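Local coordinates for protein putative enoyl-CoA hydratase/isomerase (Acinetobacter baumannii, PDB 3FDU) that probably acts on acyl-CoA thioesters as an enoyl-CoA hydratase or isomerase of the crotonase family, at residues 101-106 and 190-195; 39-44 and 51-56; 72-77 and 231-236; 91-96 and 223-228. The protein carries 4 engineered substitutions. All coordinates share one frame; numbering follows the deposited sequence.

Interaction 1: 101-106 and 190-195; sequences PLIIAV and ATAQAT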
loop_
_atom_site.group_PDB
_atom_site.type_symbol
_atom_site.label_atom_id
_atom_site.label_comp_id
_atom_site.label_asym_id
_atom_site.label_seq_id
_atom_site.Cartn_x
_atom_site.Cartn_y
_atom_site.Cartn_z
ATOM N N PRO A 101 -1.967 -21.211 -7.165
ATOM C CA PRO A 101 -0.897 -20.249 -6.852
ATOM C C PRO A 101 0.012 -20.074 -8.098
ATOM O O PRO A 101 0.322 -21.069 -8.794
ATOM C CB PRO A 101 -0.139 -20.910 -5.703
ATOM C CG PRO A 101 -1.234 -21.895 -5.026
ATOM C CD PRO A 101 -1.932 -22.406 -6.294
ATOM N N LEU A 102 0.394 -18.821 -8.376
ATOM C CA LEU A 102 1.285 -18.445 -9.509
ATOM C C LEU A 102 2.566 -17.838 -8.926
ATOM O O LEU A 102 2.510 -16.806 -8.227
ATOM C CB LEU A 102 0.604 -17.422 -10.426
ATOM C CG LEU A 102 1.437 -16.929 -11.642
ATOM C CD1 LEU A 102 1.884 -18.110 -12.554
ATOM C CD2 LEU A 102 0.625 -15.930 -12.471
ATOM N N ILE A 103 3.711 -18.492 -9.163
ATOM C CA ILE A 103 4.972 -17.975 -8.700
ATOM C C ILE A 103 5.771 -17.551 -9.918
ATOM O O ILE A 103 5.753 -18.251 -10.918
ATOM C CB ILE A 103 5.783 -19.030 -7.895
ATOM C CG1 ILE A 103 4.954 -19.586 -6.706
ATOM C CG2 ILE A 103 7.163 -18.491 -7.463
ATOM C CD1 ILE A 103 5.627 -20.788 -6.028
ATOM N N ILE A 104 6.452 -16.398 -9.828
ATOM C CA ILE A 104 7.338 -15.921 -10.881
ATOM C C ILE A 104 8.764 -15.811 -10.346
ATOM O O ILE A 104 9.014 -15.359 -9.198
ATOM C CB ILE A 104 6.841 -14.592 -11.496
ATOM C CG1 ILE A 104 5.498 -14.881 -12.243
ATOM C CG2 ILE A 104 7.929 -14.007 -12.475
ATOM C CD1 ILE A 104 4.888 -13.728 -13.046
ATOM N N ALA A 105 9.721 -16.201 -11.164
ATOM C CA ALA A 105 11.112 -16.078 -10.748
ATOM C C ALA A 105 11.851 -15.207 -11.766
ATOM O O ALA A 105 11.817 -15.513 -12.936
ATOM C CB ALA A 105 11.797 -17.506 -10.666
ATOM N N VAL A 106 12.543 -14.163 -11.311
ATOM C CA VAL A 106 13.127 -13.185 -12.238
ATOM C C VAL A 106 14.666 -13.192 -12.159
ATOM O O VAL A 106 15.219 -13.115 -11.066
ATOM C CB VAL A 106 12.614 -11.744 -11.893
ATOM C CG1 VAL A 106 13.238 -10.683 -12.809
ATOM C CG2 VAL A 106 11.096 -11.711 -12.038
ATOM N N ALA A 190 15.771 -22.274 -8.152
ATOM C CA ALA A 190 15.652 -23.309 -7.100
ATOM C C ALA A 190 14.678 -22.847 -6.022
ATOM O O ALA A 190 13.876 -23.634 -5.543
ATOM C CB ALA A 190 17.060 -23.646 -6.444
ATOM N N THR A 191 14.735 -21.573 -5.629
ATOM C CA THR A 191 13.819 -21.107 -4.588
ATOM C C THR A 191 12.365 -21.214 -5.059
ATOM O O THR A 191 11.452 -21.619 -4.296
ATOM C CB THR A 191 14.089 -19.640 -4.174
ATOM O OG1 THR A 191 15.367 -19.526 -3.537
ATOM C CG2 THR A 191 13.017 -19.164 -3.181
ATOM N N ALA A 192 12.120 -20.828 -6.308
ATOM C CA ALA A 192 10.757 -20.855 -6.822
ATOM C C ALA A 192 10.237 -22.317 -6.823
ATOM O O ALA A 192 9.065 -22.583 -6.536
ATOM C CB ALA A 192 10.711 -20.313 -8.194
ATOM N N GLN A 193 11.113 -23.241 -7.186
ATOM C CA GLN A 193 10.761 -24.654 -7.237
ATOM C C GLN A 193 10.529 -25.211 -5.824
ATOM O O GLN A 193 9.571 -25.935 -5.648
ATOM C CB GLN A 193 11.860 -25.459 -8.003
ATOM C CG GLN A 193 11.767 -26.984 -7.808
ATOM C CD GLN A 193 10.506 -27.605 -8.451
ATOM O OE1 GLN A 193 9.922 -27.062 -9.396
ATOM N NE2 GLN A 193 10.108 -28.766 -7.948
ATOM N N ALA A 194 11.361 -24.856 -4.832
ATOM C CA ALA A 194 11.147 -25.373 -3.446
ATOM C C ALA A 194 9.864 -24.840 -2.824
ATOM O O ALA A 194 9.167 -25.535 -2.053
ATOM C CB ALA A 194 12.345 -25.057 -2.519
ATOM N N THR A 195 9.570 -23.571 -3.117
ATOM C CA THR A 195 8.327 -22.972 -2.682
ATOM C C THR A 195 7.142 -23.661 -3.352
ATOM O O THR A 195 6.156 -23.955 -2.687
ATOM C CB THR A 195 8.354 -21.430 -2.921
ATOM O OG1 THR A 195 9.506 -20.905 -2.281
ATOM C CG2 THR A 195 7.191 -20.710 -2.269
#
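I103 and A105, alternate residues of strand 102-106, reach A192 and T195 of helix 188-200, and the whole contact rests on these four side chains. At the start of the strand segment, P101 packs instead on L199 of that helix and on F165 of the second subunit, which sets this end close to a subunit boundary. I103 then does most of the work. Its two branches divide the helix between them: the shorter, CG2, stands anti to the backbone N and meets A192 CB at 4.1 Å, while the longer one carries CD1 to 3.9 Å from A192 O and 4.1 Å from T195 CG2. The side chains of I103 and T195 meet at a slant, methyl against methyl. The T195 hydroxyl is turned back along its own helix, where T195 OG1 bonds to T191 O at 2.9 Å, tilted 34° from the carbonyl plane, and the methyl faces I103; the backbone N of T195 reaches the same oxygen from the opposite face. I104 points away from the helix, to L55 and F62 among others. A105 returns to the helix side, where the small methyls A105 CB and A192 CB meet at 3.9 Å; this pair of alanines also marks the nearest backbone approach, their CA atoms being 6.2 Å apart. The strand and helix segments run nearly antiparallel, at 166°, and the small alanines are consistent with the close 8.4 Å between their axes. Such close packing of a helix along a central parallel strand is characteristic of the alpha/beta core of the crotonase fold.

Interaction 2: 39-44 and 51-56; sequences KALDEA and RVVVLR. Engineered in segment 51-56: V53 (natural residue Ile).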
loop_
_atom_site.group_PDB
_atom_site.type_symbol
_atom_site.label_atom_id
_atom_site.label_comp_id
_atom_site.label_asym_id
_atom_site.label_seq_id
_atom_site.Cartn_x
_atom_site.Cartn_y
_atom_site.Cartn_z
ATOM N N LYS A 39 -2.866 -19.296 -22.998
ATOM C CA LYS A 39 -3.572 -20.569 -23.094
ATOM C C LYS A 39 -3.042 -21.599 -22.145
ATOM O O LYS A 39 -3.830 -22.389 -21.587
ATOM C CB LYS A 39 -3.561 -21.165 -24.508
ATOM C CG LYS A 39 -3.827 -20.148 -25.596
ATOM C CD LYS A 39 -5.086 -19.329 -25.361
ATOM C CE LYS A 39 -5.095 -18.105 -26.273
ATOM N NZ LYS A 39 -4.636 -16.949 -25.493
ATOM N N ALA A 40 -1.712 -21.647 -21.997
ATOM C CA ALA A 40 -1.095 -22.572 -21.035
ATOM C C ALA A 40 -1.548 -22.354 -19.583
ATOM O O ALA A 40 -1.716 -23.327 -18.814
ATOM C CB ALA A 40 0.466 -22.515 -21.112
ATOM N N LEU A 41 -1.662 -21.093 -19.181
ATOM C CA LEU A 41 -2.229 -20.761 -17.863
ATOM C C LEU A 41 -3.699 -21.251 -17.737
ATOM O O LEU A 41 -4.091 -21.799 -16.723
ATOM C CB LEU A 41 -2.199 -19.246 -17.656
ATOM C CG LEU A 41 -0.729 -18.737 -17.536
ATOM C CD1 LEU A 41 -0.622 -17.216 -17.482
ATOM C CD2 LEU A 41 -0.085 -19.339 -16.312
ATOM N N ASP A 42 -4.490 -20.997 -18.768
ATOM C CA ASP A 42 -5.909 -21.397 -18.774
ATOM C C ASP A 42 -5.999 -22.928 -18.661
ATOM O O ASP A 42 -6.719 -23.453 -17.819
ATOM C CB ASP A 42 -6.559 -20.928 -20.064
ATOM C CG ASP A 42 -6.706 -19.417 -20.127
ATOM O OD1 ASP A 42 -6.638 -18.735 -19.067
ATOM O OD2 ASP A 42 -6.934 -18.920 -21.247
ATOM N N GLU A 43 -5.246 -23.636 -19.503
ATOM C CA GLU A 43 -5.232 -25.108 -19.408
ATOM C C GLU A 43 -4.670 -25.646 -18.082
ATOM O O GLU A 43 -5.190 -26.624 -17.530
ATOM C CB GLU A 43 -4.494 -25.710 -20.609
ATOM C CG GLU A 43 -5.266 -25.526 -21.939
ATOM C CD GLU A 43 -4.370 -25.735 -23.179
ATOM O OE1 GLU A 43 -3.124 -25.900 -23.029
ATOM O OE2 GLU A 43 -4.917 -25.700 -24.306
ATOM N N ALA A 44 -3.597 -25.038 -17.561
ATOM C CA ALA A 44 -3.104 -25.452 -16.250
ATOM C C ALA A 44 -4.198 -25.392 -15.192
ATOM O O ALA A 44 -4.245 -26.237 -14.311
ATOM C CB ALA A 44 -1.862 -24.580 -15.778
ATOM N N ARG A 51 -0.995 -28.427 -9.549
ATOM C CA ARG A 51 -1.398 -27.738 -8.319
ATOM C C ARG A 51 -0.800 -26.317 -8.190
ATOM O O ARG A 51 -1.435 -25.422 -7.604
ATOM C CB ARG A 51 -0.984 -28.595 -7.101
ATOM C CG ARG A 51 -1.852 -29.898 -7.008
ATOM C CD ARG A 51 -1.171 -30.943 -6.118
ATOM N NE ARG A 51 -1.242 -30.438 -4.763
ATOM C CZ ARG A 51 -2.159 -30.790 -3.876
ATOM N NH1 ARG A 51 -3.051 -31.750 -4.159
ATOM N NH2 ARG A 51 -2.139 -30.216 -2.686
ATOM N N VAL A 52 0.434 -26.143 -8.708
ATOM C CA VAL A 52 1.155 -24.822 -8.685
ATOM C C VAL A 52 1.799 -24.509 -10.034
ATOM O O VAL A 52 2.327 -25.395 -10.714
ATOM C CB VAL A 52 2.215 -24.798 -7.614
ATOM C CG1 VAL A 52 3.009 -23.431 -7.585
ATOM C CG2 VAL A 52 1.596 -25.156 -6.196
ATOM N N VAL A 53 1.718 -23.247 -10.456
ATOM C CA VAL A 53 2.405 -22.836 -11.661
ATOM C C VAL A 53 3.625 -21.943 -11.350
ATOM O O VAL A 53 3.554 -20.982 -10.528
ATOM C CB VAL A 53 1.445 -22.097 -12.657
ATOM C CG1 VAL A 53 2.215 -21.711 -13.965
ATOM C CG2 VAL A 53 0.223 -22.990 -12.989
ATOM N N VAL A 54 4.733 -22.230 -12.017
ATOM C CA VAL A 54 5.911 -21.359 -11.924
ATOM C C VAL A 54 6.132 -20.877 -13.330
ATOM O O VAL A 54 6.214 -21.694 -14.255
ATOM C CB VAL A 54 7.181 -22.113 -11.481
ATOM C CG1 VAL A 54 8.436 -21.203 -11.589
ATOM C CG2 VAL A 54 7.053 -22.636 -10.005
ATOM N N LEU A 55 6.253 -19.565 -13.486
ATOM C CA LEU A 55 6.570 -18.916 -14.766
ATOM C C LEU A 55 7.893 -18.173 -14.608
ATOM O O LEU A 55 8.052 -17.407 -13.659
ATOM C CB LEU A 55 5.471 -17.890 -15.100
ATOM C CG LEU A 55 5.665 -16.990 -16.330
ATOM C CD1 LEU A 55 5.613 -17.814 -17.570
ATOM C CD2 LEU A 55 4.533 -15.945 -16.356
ATOM N N ARG A 56 8.832 -18.390 -15.536
ATOM C CA ARG A 56 10.101 -17.710 -15.492
ATOM C C ARG A 56 10.718 -17.743 -16.867
ATOM O O ARG A 56 10.150 -18.318 -17.786
ATOM C CB ARG A 56 11.050 -18.412 -14.520
ATOM C CG ARG A 56 11.205 -19.912 -14.812
ATOM C CD ARG A 56 12.232 -20.473 -13.830
ATOM N NE ARG A 56 12.403 -21.915 -13.866
ATOM C CZ ARG A 56 13.154 -22.557 -14.747
ATOM N NH1 ARG A 56 13.732 -21.882 -15.724
ATOM N NH2 ARG A 56 13.300 -23.876 -14.664
#
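A44 and V53 bring the two backbones nearest to each other, their CA atoms lying 7.6 Å apart. Helix 31-46 lies over one face of the sheet here, and strand 52-57 directs every second side chain up to it. V53, an engineered residue that replaces the natural isoleucine, is the one that bridges the gap, and its two methyls are shared out between successive turns of the helix. CG1, anti to the backbone N (chi1 -178°), meets L41 CD2 at 4.1 Å; CG2, beside that N, meets A44 CB at 3.8 Å. L41 does not aim straight at the strand from its backbone: its CD2 tip bends in over V53, and the two side chains pass at a slant, with only methyl groups touching. No hydrogen bond joins the segments, so the contact is purely apolar, and all three residues are buried. The other face of the strand belongs to a different helix, for V52 packs on A196 and L199 of helix 188-200. Strand 15-20 runs beside strand 52-57, and its L16 touches A44. Together, strand 15-20, helix 31-46 and strand 52-57 make a classical beta-alpha-beta unit, whose crossover helix packs on its own second strand.

Interaction 3: 72-77 and 231-236; sequences MGFVQN and IFMQRV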
loop_
_atom_site.group_PDB
_atom_site.type_symbol
_atom_site.label_atom_id
_atom_site.label_comp_id
_atom_site.label_asym_id
_atom_site.label_seq_id
_atom_site.Cartn_x
_atom_site.Cartn_y
_atom_site.Cartn_z
ATOM N N MET A 72 6.237 -2.320 -34.166
ATOM C CA MET A 72 6.206 -1.348 -35.205
ATOM C C MET A 72 5.304 -1.791 -36.362
ATOM O O MET A 72 4.651 -0.964 -36.985
ATOM C CB MET A 72 7.627 -1.002 -35.645
ATOM C CG MET A 72 8.271 -0.184 -34.539
ATOM S SD MET A 72 9.762 0.559 -35.041
ATOM C CE MET A 72 10.116 1.548 -33.614
ATOM N N GLY A 73 5.231 -3.091 -36.603
ATOM C CA GLY A 73 4.281 -3.598 -37.583
ATOM C C GLY A 73 2.869 -3.345 -37.070
ATOM O O GLY A 73 1.965 -2.990 -37.832
ATOM N N PHE A 74 2.679 -3.527 -35.769
ATOM C CA PHE A 74 1.376 -3.322 -35.137
ATOM C C PHE A 74 0.875 -1.873 -35.219
ATOM O O PHE A 74 -0.317 -1.630 -35.543
ATOM C CB PHE A 74 1.398 -3.828 -33.680
ATOM C CG PHE A 74 0.039 -3.917 -33.033
ATOM C CD1 PHE A 74 -0.706 -5.101 -33.093
ATOM C CD2 PHE A 74 -0.466 -2.849 -32.309
ATOM C CE1 PHE A 74 -1.956 -5.210 -32.448
ATOM C CE2 PHE A 74 -1.710 -2.935 -31.665
ATOM C CZ PHE A 74 -2.452 -4.126 -31.723
ATOM N N VAL A 75 1.758 -0.917 -34.932
ATOM C CA VAL A 75 1.374 0.488 -34.943
ATOM C C VAL A 75 0.862 0.876 -36.372
ATOM O O VAL A 75 -0.083 1.674 -36.524
ATOM C CB VAL A 75 2.551 1.408 -34.547
ATOM C CG1 VAL A 75 2.287 2.874 -35.045
ATOM C CG2 VAL A 75 2.808 1.367 -33.013
ATOM N N GLN A 76 1.479 0.303 -37.396
ATOM C CA GLN A 76 1.075 0.549 -38.774
ATOM C C GLN A 76 -0.156 -0.234 -39.260
ATOM O O GLN A 76 -0.708 0.083 -40.305
ATOM C CB GLN A 76 2.253 0.319 -39.709
ATOM C CG GLN A 76 3.429 1.234 -39.392
ATOM C CD GLN A 76 4.657 0.898 -40.220
ATOM O OE1 GLN A 76 4.813 1.412 -41.321
ATOM N NE2 GLN A 76 5.524 0.044 -39.698
ATOM N N ASN A 77 -0.589 -1.242 -38.515
ATOM C CA ASN A 77 -1.728 -2.067 -38.880
ATOM C C ASN A 77 -2.434 -2.503 -37.615
ATOM O O ASN A 77 -2.441 -3.677 -37.312
ATOM C CB ASN A 77 -1.268 -3.326 -39.655
ATOM C CG ASN A 77 -2.439 -4.045 -40.360
ATOM O OD1 ASN A 77 -3.536 -3.491 -40.487
ATOM N ND2 ASN A 77 -2.189 -5.274 -40.840
ATOM N N ILE A 231 -7.428 3.069 -23.292
ATOM C CA ILE A 231 -6.524 4.208 -23.313
ATOM C C ILE A 231 -5.172 3.881 -23.999
ATOM O O ILE A 231 -4.652 4.690 -24.765
ATOM C CB ILE A 231 -6.322 4.777 -21.882
ATOM C CG1 ILE A 231 -7.683 5.361 -21.418
ATOM C CG2 ILE A 231 -5.089 5.813 -21.845
ATOM C CD1 ILE A 231 -7.725 5.715 -19.960
ATOM N N PHE A 232 -4.645 2.697 -23.726
ATOM C CA PHE A 232 -3.384 2.225 -24.292
ATOM C C PHE A 232 -3.469 2.208 -25.851
ATOM O O PHE A 232 -2.549 2.655 -26.547
ATOM C CB PHE A 232 -3.086 0.808 -23.750
ATOM C CG PHE A 232 -1.716 0.263 -24.140
ATOM C CD1 PHE A 232 -0.628 0.374 -23.270
ATOM C CD2 PHE A 232 -1.533 -0.400 -25.338
ATOM C CE1 PHE A 232 0.677 -0.146 -23.635
ATOM C CE2 PHE A 232 -0.247 -0.911 -25.708
ATOM C CZ PHE A 232 0.843 -0.796 -24.848
ATOM N N MET A 233 -4.575 1.692 -26.391
ATOM C CA MET A 233 -4.747 1.664 -27.856
ATOM C C MET A 233 -4.896 3.036 -28.525
ATOM O O MET A 233 -4.439 3.225 -29.686
ATOM C CB MET A 233 -5.878 0.686 -28.253
ATOM C CG MET A 233 -5.499 -0.822 -28.108
ATOM S SD MET A 233 -4.059 -1.454 -29.067
ATOM C CE MET A 233 -4.714 -1.072 -30.761
ATOM N N GLN A 234 -5.519 3.986 -27.813
ATOM C CA GLN A 234 -5.543 5.422 -28.195
ATOM C C GLN A 234 -4.131 5.967 -28.379
ATOM O O GLN A 234 -3.850 6.696 -29.331
ATOM C CB GLN A 234 -6.250 6.273 -27.129
ATOM C CG GLN A 234 -7.761 5.980 -26.991
ATOM C CD GLN A 234 -8.426 6.766 -25.846
ATOM O OE1 GLN A 234 -7.813 7.632 -25.201
ATOM N NE2 GLN A 234 -9.674 6.470 -25.608
ATOM N N ARG A 235 -3.257 5.631 -27.429
ATOM C CA ARG A 235 -1.819 5.983 -27.546
ATOM C C ARG A 235 -1.127 5.243 -28.635
ATOM O O ARG A 235 -0.401 5.854 -29.407
ATOM C CB ARG A 235 -1.064 5.727 -26.217
ATOM C CG ARG A 235 -1.818 6.169 -25.000
ATOM C CD ARG A 235 -1.532 7.561 -24.532
ATOM N NE ARG A 235 -0.947 8.394 -25.550
ATOM C CZ ARG A 235 -1.645 9.225 -26.319
ATOM N NH1 ARG A 235 -2.964 9.320 -26.166
ATOM N NH2 ARG A 235 -1.012 9.972 -27.216
ATOM N N VAL A 236 -1.330 3.924 -28.743
ATOM C CA VAL A 236 -0.747 3.176 -29.879
ATOM C C VAL A 236 -1.138 3.756 -31.294
ATOM O O VAL A 236 -0.325 3.744 -32.260
ATOM C CB VAL A 236 -1.182 1.714 -29.834
ATOM C CG1 VAL A 236 -0.971 1.014 -31.209
ATOM C CG2 VAL A 236 -0.520 0.946 -28.597
#
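F74 of helix 68-76 turns the edge of its ring to M233 of helix 218-236, a Met-aromatic contact that ties the early helix to the end of the long later one in this crotonase-family subunit. The two helix segments run perpendicular, at 90°, and their axes stay 11.2 Å apart; F74 and M233 span much of that distance, while V75 and V236 meet where the backbones come nearest. F74 does its share by holding CG anti to its backbone N (chi1 -168°), which sends the ring out towards the other helix. M233 comes to it with a chain bent at both of its later torsions, so that the thioether curls back and the terminal methyl lies beside the ring. M233 SD sits 5.1 Å from the ring centroid and 84° off its normal, essentially in the ring plane; M233 CE approaches the same edge, 3.6 Å from F74 CE2. V236 joins them there, its CG1 lying 4.0 Å from F74 CE2, and both side chains cross that of F74 at about a right angle. One edge of a single ring thus receives a methionine and a valine spaced nearly one turn apart on the helix. Neighbouring V75 supports the second half of the contact, with CG2 4.2 Å from V236 CG1, and it also packs on M241 of helix 239-248. The side chain of F74 also lies about 4 Å from a bound glycerol, probably taken up from the crystallisation liquor. At the end of helix 218-236, V75 CG1 rests 3.9 Å from the backbone oxygen V236 O.

Interaction 4: 91-96 and 223-228; sequences LLKSAA and ECIDHE. With SO4 (sulfate ion), chain G.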
loop_
_atom_site.group_PDB
_atom_site.type_symbol
_atom_site.label_atom_id
_atom_site.label_comp_id
_atom_site.label_asym_id
_atom_site.label_seq_id
_atom_site.Cartn_x
_atom_site.Cartn_y
_atom_site.Cartn_z
ATOM N N LEU A 91 -3.075 -12.226 -21.931
ATOM C CA LEU A 91 -2.121 -12.854 -20.991
ATOM C C LEU A 91 -2.340 -12.311 -19.580
ATOM O O LEU A 91 -2.445 -13.104 -18.612
ATOM C CB LEU A 91 -0.664 -12.627 -21.442
ATOM C CG LEU A 91 0.428 -13.043 -20.432
ATOM C CD1 LEU A 91 0.222 -14.492 -20.056
ATOM C CD2 LEU A 91 1.843 -12.827 -21.063
ATOM N N LEU A 92 -2.376 -10.979 -19.442
ATOM C CA LEU A 92 -2.523 -10.418 -18.111
ATOM C C LEU A 92 -3.805 -10.858 -17.426
ATOM O O LEU A 92 -3.791 -11.136 -16.234
ATOM C CB LEU A 92 -2.405 -8.889 -18.109
ATOM C CG LEU A 92 -0.986 -8.330 -18.389
ATOM C CD1 LEU A 92 -1.046 -6.929 -19.082
ATOM C CD2 LEU A 92 -0.187 -8.263 -17.119
ATOM N N LYS A 93 -4.939 -10.876 -18.157
ATOM C CA LYS A 93 -6.172 -11.425 -17.562
ATOM C C LYS A 93 -6.122 -12.930 -17.260
ATOM O O LYS A 93 -6.669 -13.382 -16.234
ATOM C CB LYS A 93 -7.424 -11.074 -18.421
ATOM C CG LYS A 93 -7.694 -9.549 -18.475
ATOM C CD LYS A 93 -8.913 -9.169 -19.366
ATOM C CE LYS A 93 -8.593 -9.398 -20.838
ATOM N NZ LYS A 93 -9.752 -8.939 -21.708
ATOM N N SER A 94 -5.543 -13.731 -18.155
ATOM C CA SER A 94 -5.379 -15.138 -17.859
ATOM C C SER A 94 -4.599 -15.366 -16.552
ATOM O O SER A 94 -4.890 -16.264 -15.798
ATOM C CB SER A 94 -4.623 -15.872 -18.956
ATOM O OG SER A 94 -5.485 -16.050 -20.089
ATOM N N ALA A 95 -3.546 -14.607 -16.382
ATOM C CA ALA A 95 -2.760 -14.672 -15.190
ATOM C C ALA A 95 -3.583 -14.219 -13.977
ATOM O O ALA A 95 -3.620 -14.923 -12.981
ATOM C CB ALA A 95 -1.458 -13.844 -15.357
ATOM N N ALA A 96 -4.264 -13.072 -14.081
ATOM C CA ALA A 96 -5.090 -12.598 -12.970
ATOM C C ALA A 96 -6.132 -13.632 -12.523
ATOM O O ALA A 96 -6.404 -13.749 -11.319
ATOM C CB ALA A 96 -5.790 -11.249 -13.314
ATOM N N GLU A 223 -11.943 -5.269 -14.996
ATOM C CA GLU A 223 -12.424 -3.973 -15.498
ATOM C C GLU A 223 -11.323 -2.917 -15.640
ATOM O O GLU A 223 -11.328 -2.138 -16.617
ATOM C CB GLU A 223 -13.581 -3.423 -14.626
ATOM C CG GLU A 223 -14.926 -4.164 -14.898
ATOM C CD GLU A 223 -15.978 -4.007 -13.765
ATOM O OE1 GLU A 223 -15.652 -3.448 -12.692
ATOM O OE2 GLU A 223 -17.141 -4.468 -13.956
ATOM N N CYS A 224 -10.408 -2.865 -14.672
ATOM C CA CYS A 224 -9.290 -1.910 -14.737
ATOM C C CYS A 224 -8.361 -2.260 -15.907
ATOM O O CYS A 224 -8.005 -1.387 -16.707
ATOM C CB CYS A 224 -8.515 -1.889 -13.419
ATOM S SG CYS A 224 -7.074 -0.750 -13.435
ATOM N N ILE A 225 -7.982 -3.534 -16.032
ATOM C CA ILE A 225 -7.184 -3.965 -17.189
ATOM C C ILE A 225 -7.808 -3.532 -18.545
ATOM O O ILE A 225 -7.122 -3.005 -19.421
ATOM C CB ILE A 225 -6.924 -5.488 -17.126
ATOM C CG1 ILE A 225 -5.980 -5.745 -15.927
ATOM C CG2 ILE A 225 -6.277 -6.059 -18.492
ATOM C CD1 ILE A 225 -5.861 -7.244 -15.503
ATOM N N ASP A 226 -9.122 -3.715 -18.663
ATOM C CA ASP A 226 -9.858 -3.439 -19.929
ATOM C C ASP A 226 -9.929 -1.948 -20.214
ATOM O O ASP A 226 -9.787 -1.525 -21.343
ATOM C CB ASP A 226 -11.259 -4.066 -19.908
ATOM C CG ASP A 226 -11.237 -5.609 -20.141
ATOM O OD1 ASP A 226 -10.273 -6.198 -20.686
ATOM O OD2 ASP A 226 -12.226 -6.266 -19.795
ATOM N N HIS A 227 -10.121 -1.146 -19.184
ATOM C CA HIS A 227 -10.285 0.279 -19.413
ATOM C C HIS A 227 -8.888 0.888 -19.693
ATOM O O HIS A 227 -8.731 1.799 -20.507
ATOM C CB HIS A 227 -10.941 0.951 -18.202
ATOM C CG HIS A 227 -10.837 2.438 -18.234
ATOM N ND1 HIS A 227 -11.305 3.190 -19.300
ATOM C CD2 HIS A 227 -10.252 3.315 -17.377
ATOM C CE1 HIS A 227 -11.051 4.466 -19.080
ATOM N NE2 HIS A 227 -10.413 4.571 -17.921
ATOM N N GLU A 228 -7.872 0.375 -19.011
ATOM C CA GLU A 228 -6.490 0.746 -19.373
ATOM C C GLU A 228 -6.213 0.411 -20.838
ATOM O O GLU A 228 -5.581 1.210 -21.561
ATOM C CB GLU A 228 -5.475 -0.006 -18.516
ATOM C CG GLU A 228 -5.274 0.606 -17.128
ATOM C CD GLU A 228 -4.138 -0.098 -16.344
ATOM O OE1 GLU A 228 -3.627 -1.128 -16.858
ATOM O OE2 GLU A 228 -3.775 0.386 -15.234
HETATM S S SO4 G . -12.390 -11.577 -20.993
HETATM O O1 SO4 G . -13.006 -10.893 -19.845
HETATM O O2 SO4 G . -13.271 -11.516 -22.150
HETATM O O3 SO4 G . -11.081 -11.011 -21.313
HETATM O O4 SO4 G . -12.114 -12.965 -20.611
#
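K93 NZ and D226 OD1 form the salt bridge between the two segments, 3.0 Å apart, and the carboxylate oxygen offers its syn lone pair, on the side of its partner OD2. The lysine chain is extended except for one bend at chi3 (-70°), and the K93 and D226 side chains cross at about a right angle. The ammonium has further acceptors: the backbone oxygen of G84 takes a hydrogen bond, and a sulfate oxygen, O3, stands beside K93 NZ at a modelled 2.5 Å, so short that its exact place is doubtful. The sulfate, probably from the crystallisation liquor, also takes a hydrogen bond from R97 NH1. With a carboxylate and a sulfate both near it, the lysine is likely to keep its positive charge. Within the helical layers of the crotonase-type subunit, the segments 91-96 and 223-228, from helices 87-97 and 218-236, run antiparallel at 174°, their axes 10.6 Å apart. Closer to the lysine backbone the interface is apolar. K93 and I225 lie alongside each other, pointing opposite ways, with K93 CG meeting I225 CG2 at 3.8 Å, so the lysine stem serves as a hydrophobic partner while its tip is polar. Further along, the buried carboxylate of E228 is accounted for at both oxygens, OE1 by the backbone N of G146 and OE2 by a hydrogen bond with S148 OG; A96 O, on the other helix, accepts from K215 NZ.

Interactions 1 and 2 share the six-stranded sheet, where strands 52-57 and 102-106 are parallel neighbours joined by probable backbone hydrogen bonds such as I103 N to V53 O; their helices cover opposite faces, and their centres lie 12 Å apart. In interaction 4, helix 87-97 lies beside helix 31-46 on the same face of the sheet, touching L41 and L102 and probably hydrogen-bonding D42 OD1 through S94 OG, and helix 218-236 packs against it. Interaction 3 sits outermost, 18 Å from interaction 4 between centres. Along the chain, interaction 2 closes first, then interaction 3 encloses 4, which encloses 1, so helix 218-236, late in the chain, returns to two earlier helices, 68-76 and 87-97.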